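Local coordinates for ParB domain protein nuclease (Sulfolobus solfataricus, PDB 5K5D), which probably acts as a ParB-type partition protein in archaeal DNA segregation, with a ParB-like N-terminal domain and a possible nuclease activity, at residues B[12-15]-B[16-20]; B[45-48]-B[49-53]. The protein carries 4 engineered substitutions. One frame throughout, in Å; residues are numbered along the deposited sequence.

Contacts 1 and 2 illustrate how a chain can enter or leave a sheet by different local means. Contact 1 turns the chain away from strand 9-15; contact 2 feeds it from helix 37-45 into strand 51-53. Their centres are about 12 Å apart and they do not touch, yet both pack on strand 76-82, where L19, Q47 and L51 all meet V77, and on helix 63-71, where I16, Q47 and L51 meet M69. Contact 1, partly buried, depends on a backbone turn bond and the aliphatic chain of a lysine. Contact 2 lies nearer the surface and relies on a glutamine amide reaching along the backbone and a methyl group over a phenyl ring.

Contact 1 of 2, residues B[12-15]-B[16-20]; sequences EVVS and IEKLK
A type I beta turn joins S15 to K18 where the chain leaves strand 9-15 for the loop before helix 23-26. The turn is closed by K18 N donating to S15 O (2.9 Å, N-H...O angle 159°), and I16 and E17 have the backbone angles expected at its two middle positions. The S15 hydroxyl packs against the start of the lysine chain, OG lying 3.2 Å from K18 CB.

Beyond the turn K18 doubles back toward the strand. With CG anti to the backbone N (chi1 -170°) and every later torsion extended, its straight chain crosses the V14 side chain at about a right angle, and CD rests 3.9 Å from V14 CB. The aliphatic part, not the amine, makes this touch. L19 adds a looser apolar approach, CD1 to V14 CG2 at 4.3 Å, while its side chain also packs on V77 and I79 of strand 76-82.

The ammonium end of K18 makes a cation-pi interaction with Y57. K18 NZ stays 4.8 Å from E12 OE1; this oxygen is hydrogen-bonded to Y57 OH, and E12 OE2 forms a salt bridge with K81. The lysine is thus amphipathic in use: its CD methylene rests on a buried valine while its charge sits at an aromatic ring; any help from E12 is probably modest, since that carboxylate is already paired with K81.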
ATOM      1  N   GLU B  12       9.386  23.800  12.884  1.00 52.71           N
ATOM      2  CA  GLU B  12      10.647  24.120  13.542  1.00 55.05           C
ATOM      3  C   GLU B  12      11.865  23.595  12.793  1.00 59.80           C
ATOM      4  O   GLU B  12      11.760  22.702  11.952  1.00 62.67           O
ATOM      5  CB  GLU B  12      10.655  23.618  14.991  1.00 53.84           C
ATOM      6  CG  GLU B  12      10.431  22.131  15.151  1.00 49.99           C
ATOM      7  CD  GLU B  12      10.517  21.689  16.603  1.00 49.58           C
ATOM      8  OE1 GLU B  12      11.623  21.317  17.048  1.00 48.56           O
ATOM      9  OE2 GLU B  12       9.483  21.717  17.303  1.00 48.11           O
ATOM     10  N   VAL B  13      13.019  24.174  13.103  1.00 47.31           N
ATOM     11  CA  VAL B  13      14.279  23.750  12.516  1.00 41.13           C
ATOM     12  C   VAL B  13      15.129  23.073  13.575  1.00 48.21           C
ATOM     13  O   VAL B  13      15.233  23.552  14.704  1.00 49.83           O
ATOM     14  CB  VAL B  13      15.061  24.930  11.934  1.00 42.74           C
ATOM     15  CG1 VAL B  13      16.364  24.441  11.318  1.00 41.54           C
ATOM     16  CG2 VAL B  13      14.220  25.659  10.906  1.00 38.85           C
ATOM     17  N   VAL B  14      15.734  21.953  13.204  1.00 50.19           N
ATOM     18  CA  VAL B  14      16.518  21.169  14.141  1.00 45.67           C
ATOM     19  C   VAL B  14      17.801  20.688  13.484  1.00 50.16           C
ATOM     20  O   VAL B  14      17.907  20.673  12.257  1.00 45.21           O
ATOM     21  CB  VAL B  14      15.725  19.946  14.631  1.00 43.33           C
ATOM     22  CG1 VAL B  14      14.513  20.390  15.430  1.00 44.14           C
ATOM     23  CG2 VAL B  14      15.305  19.088  13.456  1.00 41.55           C
ATOM     24  N   SER B  15      18.776  20.303  14.307  1.00 53.55           N
ATOM     25  CA  SER B  15      20.010  19.722  13.796  1.00 58.32           C
ATOM     26  C   SER B  15      19.662  18.467  13.011  1.00 56.61           C
ATOM     27  O   SER B  15      18.791  17.694  13.415  1.00 54.53           O
ATOM     28  CB  SER B  15      20.980  19.391  14.934  1.00 61.22           C
ATOM     29  OG  SER B  15      20.524  18.294  15.704  1.00 64.09           O
ATOM     30  N   ILE B  16      20.337  18.273  11.885  1.00 55.00           N
ATOM     31  CA  ILE B  16      19.995  17.188  10.975  1.00 52.09           C
ATOM     32  C   ILE B  16      20.108  15.817  11.645  1.00 50.29           C
ATOM     33  O   ILE B  16      19.433  14.866  11.253  1.00 52.20           O
ATOM     34  CB  ILE B  16      20.854  17.238   9.695  1.00 47.17           C
ATOM     35  CG1 ILE B  16      20.295  16.288   8.634  1.00 41.53           C
ATOM     36  CG2 ILE B  16      22.313  16.932  10.012  1.00 49.74           C
ATOM     37  CD1 ILE B  16      20.904  16.483   7.274  1.00 39.12           C
ATOM     38  N   GLU B  17      20.944  15.732  12.674  1.00 49.55           N
ATOM     39  CA  GLU B  17      21.183  14.468  13.358  1.00 55.35           C
ATOM     40  C   GLU B  17      20.217  14.248  14.520  1.00 57.15           C
ATOM     41  O   GLU B  17      20.235  13.198  15.169  1.00 52.34           O
ATOM     42  CB  GLU B  17      22.630  14.398  13.848  1.00 61.13           C
ATOM     43  CG  GLU B  17      23.661  14.581  12.743  1.00 71.17           C
ATOM     44  CD  GLU B  17      23.576  13.499  11.683  1.00 78.34           C
ATOM     45  OE1 GLU B  17      23.398  12.318  12.051  1.00 79.84           O
ATOM     46  OE2 GLU B  17      23.681  13.829  10.482  1.00 79.12           O
ATOM     47  N   LYS B  18      19.369  15.237  14.781  1.00 55.90           N
ATOM     48  CA  LYS B  18      18.409  15.131  15.871  1.00 53.96           C
ATOM     49  C   LYS B  18      17.259  14.186  15.508  1.00 52.90           C
ATOM     50  O   LYS B  18      16.574  13.660  16.386  1.00 57.39           O
ATOM     51  CB  LYS B  18      17.876  16.513  16.249  1.00 55.40           C
ATOM     52  CG  LYS B  18      17.053  16.543  17.530  1.00 52.10           C
ATOM     53  CD  LYS B  18      16.635  17.962  17.876  1.00 51.79           C
ATOM     54  CE  LYS B  18      15.734  17.999  19.104  1.00 55.32           C
ATOM     55  NZ  LYS B  18      15.335  19.395  19.444  1.00 55.56           N
ATOM     56  N   LEU B  19      17.063  13.966  14.211  1.00 49.51           N
ATOM     57  CA  LEU B  19      15.978  13.109  13.722  1.00 46.26           C
ATOM     58  C   LEU B  19      16.272  11.620  13.889  1.00 46.59           C
ATOM     59  O   LEU B  19      17.289  11.116  13.408  1.00 42.87           O
ATOM     60  CB  LEU B  19      15.667  13.420  12.256  1.00 43.01           C
ATOM     61  CG  LEU B  19      14.478  14.346  11.982  1.00 48.05           C
ATOM     62  CD1 LEU B  19      13.978  15.013  13.263  1.00 41.69           C
ATOM     63  CD2 LEU B  19      14.835  15.380  10.916  1.00 39.99           C
ATOM     64  N   LYS B  20      15.368  10.921  14.571  1.00 46.44           N
ATOM     65  CA  LYS B  20      15.508   9.490  14.801  1.00 39.56           C
ATOM     66  C   LYS B  20      14.663   8.724  13.798  1.00 42.70           C
ATOM     67  O   LYS B  20      13.536   9.111  13.504  1.00 45.78           O
ATOM     68  CB  LYS B  20      15.099   9.141  16.230  1.00 38.38           C
ATOM     69  CG  LYS B  20      15.916   9.872  17.284  1.00 49.86           C
ATOM     70  CD  LYS B  20      15.132  10.062  18.571  1.00 63.63           C
ATOM     71  CE  LYS B  20      15.833  11.058  19.490  1.00 74.10           C
ATOM     72  NZ  LYS B  20      14.967  11.483  20.629  1.00 78.00           N
TER

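Contact 2 of 2, residues B[45-48]-B[49-53]; sequences KSQI and FPLIA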
ATOM      1  N   LYS B  45      17.503  24.587  -4.812  1.00 91.55           N
ATOM      2  CA  LYS B  45      16.750  25.512  -3.972  1.00 88.89           C
ATOM      3  C   LYS B  45      16.596  25.037  -2.533  1.00 87.34           C
ATOM      4  O   LYS B  45      15.719  25.510  -1.809  1.00 87.48           O
ATOM      5  CB  LYS B  45      15.377  25.779  -4.587  1.00 83.56           C
ATOM      6  CG  LYS B  45      14.831  24.610  -5.385  1.00 80.59           C
ATOM      7  CD  LYS B  45      13.560  24.996  -6.120  1.00 80.98           C
ATOM      8  CE  LYS B  45      13.109  23.887  -7.048  1.00 80.63           C
ATOM      9  NZ  LYS B  45      12.969  22.597  -6.319  1.00 81.87           N
ATOM     10  N   SER B  46      17.455  24.111  -2.122  1.00 83.58           N
ATOM     11  CA  SER B  46      17.418  23.594  -0.761  1.00 75.51           C
ATOM     12  C   SER B  46      16.055  22.991  -0.441  1.00 69.29           C
ATOM     13  O   SER B  46      15.352  22.500  -1.330  1.00 65.27           O
ATOM     14  CB  SER B  46      17.744  24.702   0.242  1.00 73.36           C
ATOM     15  OG  SER B  46      18.991  25.306  -0.052  1.00 74.03           O
ATOM     16  N   GLN B  47      15.689  23.042   0.835  1.00 65.18           N
ATOM     17  CA  GLN B  47      14.443  22.453   1.307  1.00 61.82           C
ATOM     18  C   GLN B  47      13.228  23.308   0.980  1.00 64.70           C
ATOM     19  O   GLN B  47      12.999  24.336   1.614  1.00 66.57           O
ATOM     20  CB  GLN B  47      14.505  22.222   2.814  1.00 59.08           C
ATOM     21  CG  GLN B  47      14.561  20.766   3.205  1.00 52.09           C
ATOM     22  CD  GLN B  47      14.199  20.547   4.659  1.00 48.48           C
ATOM     23  OE1 GLN B  47      14.861  21.064   5.564  1.00 44.67           O
ATOM     24  NE2 GLN B  47      13.138  19.782   4.892  1.00 42.64           N
ATOM     25  N   ILE B  48      12.450  22.873  -0.005  1.00 68.05           N
ATOM     26  CA  ILE B  48      11.197  23.538  -0.338  1.00 73.75           C
ATOM     27  C   ILE B  48      10.119  23.117   0.659  1.00 73.13           C
ATOM     28  O   ILE B  48       9.374  23.950   1.177  1.00 75.06           O
ATOM     29  CB  ILE B  48      10.736  23.192  -1.766  1.00 80.44           C
ATOM     30  CG1 ILE B  48      11.768  23.667  -2.791  1.00 83.42           C
ATOM     31  CG2 ILE B  48       9.383  23.821  -2.054  1.00 84.39           C
ATOM     32  CD1 ILE B  48      11.898  25.175  -2.878  1.00 81.92           C
ATOM     33  N   PHE B  49      10.054  21.816   0.928  1.00 66.89           N
ATOM     34  CA  PHE B  49       9.081  21.256   1.856  1.00 63.02           C
ATOM     35  C   PHE B  49       9.768  20.665   3.082  1.00 56.14           C
ATOM     36  O   PHE B  49      10.833  20.060   2.970  1.00 58.99           O
ATOM     37  CB  PHE B  49       8.258  20.173   1.161  1.00 70.81           C
ATOM     38  CG  PHE B  49       7.355  20.696   0.083  1.00 81.04           C
ATOM     39  CD1 PHE B  49       6.543  21.794   0.314  1.00 84.44           C
ATOM     40  CD2 PHE B  49       7.323  20.096  -1.164  1.00 85.87           C
ATOM     41  CE1 PHE B  49       5.711  22.279  -0.677  1.00 87.50           C
ATOM     42  CE2 PHE B  49       6.494  20.576  -2.158  1.00 89.16           C
ATOM     43  CZ  PHE B  49       5.687  21.670  -1.915  1.00 88.64           C
ATOM     44  N   PRO B  50       9.156  20.841   4.263  1.00 55.59           N
ATOM     45  CA  PRO B  50       9.720  20.282   5.495  1.00 48.97           C
ATOM     46  C   PRO B  50       9.414  18.797   5.612  1.00 45.32           C
ATOM     47  O   PRO B  50       8.491  18.301   4.962  1.00 45.40           O
ATOM     48  CB  PRO B  50       8.988  21.054   6.589  1.00 45.95           C
ATOM     49  CG  PRO B  50       7.664  21.373   5.985  1.00 49.42           C
ATOM     50  CD  PRO B  50       7.923  21.608   4.518  1.00 57.14           C
ATOM     51  N   LEU B  51      10.191  18.098   6.430  1.00 36.90           N
ATOM     52  CA  LEU B  51       9.967  16.683   6.669  1.00 38.85           C
ATOM     53  C   LEU B  51       8.942  16.499   7.783  1.00 41.21           C
ATOM     54  O   LEU B  51       8.588  17.453   8.480  1.00 38.80           O
ATOM     55  CB  LEU B  51      11.280  15.987   7.023  1.00 40.74           C
ATOM     56  CG  LEU B  51      12.401  16.154   5.996  1.00 37.42           C
ATOM     57  CD1 LEU B  51      13.564  15.247   6.346  1.00 34.23           C
ATOM     58  CD2 LEU B  51      11.892  15.860   4.595  1.00 36.44           C
ATOM     59  N   ILE B  52       8.467  15.270   7.947  1.00 39.48           N
ATOM     60  CA  ILE B  52       7.399  14.983   8.895  1.00 37.04           C
ATOM     61  C   ILE B  52       7.911  14.158  10.068  1.00 38.52           C
ATOM     62  O   ILE B  52       8.364  13.028   9.895  1.00 38.99           O
ATOM     63  CB  ILE B  52       6.263  14.204   8.220  1.00 31.79           C
ATOM     64  CG1 ILE B  52       5.755  14.955   6.986  1.00 28.18           C
ATOM     65  CG2 ILE B  52       5.159  13.920   9.214  1.00 22.62           C
ATOM     66  CD1 ILE B  52       5.302  16.363   7.266  1.00 30.18           C
ATOM     67  N   ALA B  53       7.830  14.721  11.265  1.00 36.29           N
ATOM     68  CA  ALA B  53       8.311  14.031  12.453  1.00 37.78           C
ATOM     69  C   ALA B  53       7.285  14.102  13.572  1.00 40.26           C
ATOM     70  O   ALA B  53       6.404  14.966  13.569  1.00 35.89           O
ATOM     71  CB  ALA B  53       9.629  14.622  12.911  1.00 32.19           C
TER
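Q47 and F49 meet through a side-chain amide that reaches along its own backbone, just after helix 37-45 has ended and just before strand 51-53 begins. Q47 NE2 points at the carbonyl of F49, lying 3.0 Å from F49 O, but the N-H...O angle of 133° makes this a weak hydrogen bond. The other end of the amide is held by a second partner, since Q47 OE1 accepts from the backbone N of K78 in strand 76-82. One planar group therefore ties the linker both to itself and to the sheet, which should limit rotation of the amide.

The chi1 of Q47, -111°, departs from a staggered value, which may carry some strain, and the chain is extended beyond CG. In this pose the amide also passes beside P50 and L51, NE2 lying 3.5 Å from P50 CA and 3.9 Å from L51 CG. The leucine turns inward against helix 63-71, where it touches R65, L66 and M69.

On the exposed side, I48 and its sequence neighbour F49 make a CH-pi contact. I48 places CG2 anti to its backbone N, and this methyl lies over one face of the phenyl ring, almost above its centre, 4.0 Å from the centroid of the F49 ring and only 3° off the ring normal.

Before all this S46, with positive phi, takes the chain out of the helix. The whole is a short helix-to-strand connection of the ParB-like N-terminal domain, delivering strand 51-53 into its mixed sheet, parallel to strand 76-82 and antiparallel to strand 59-61.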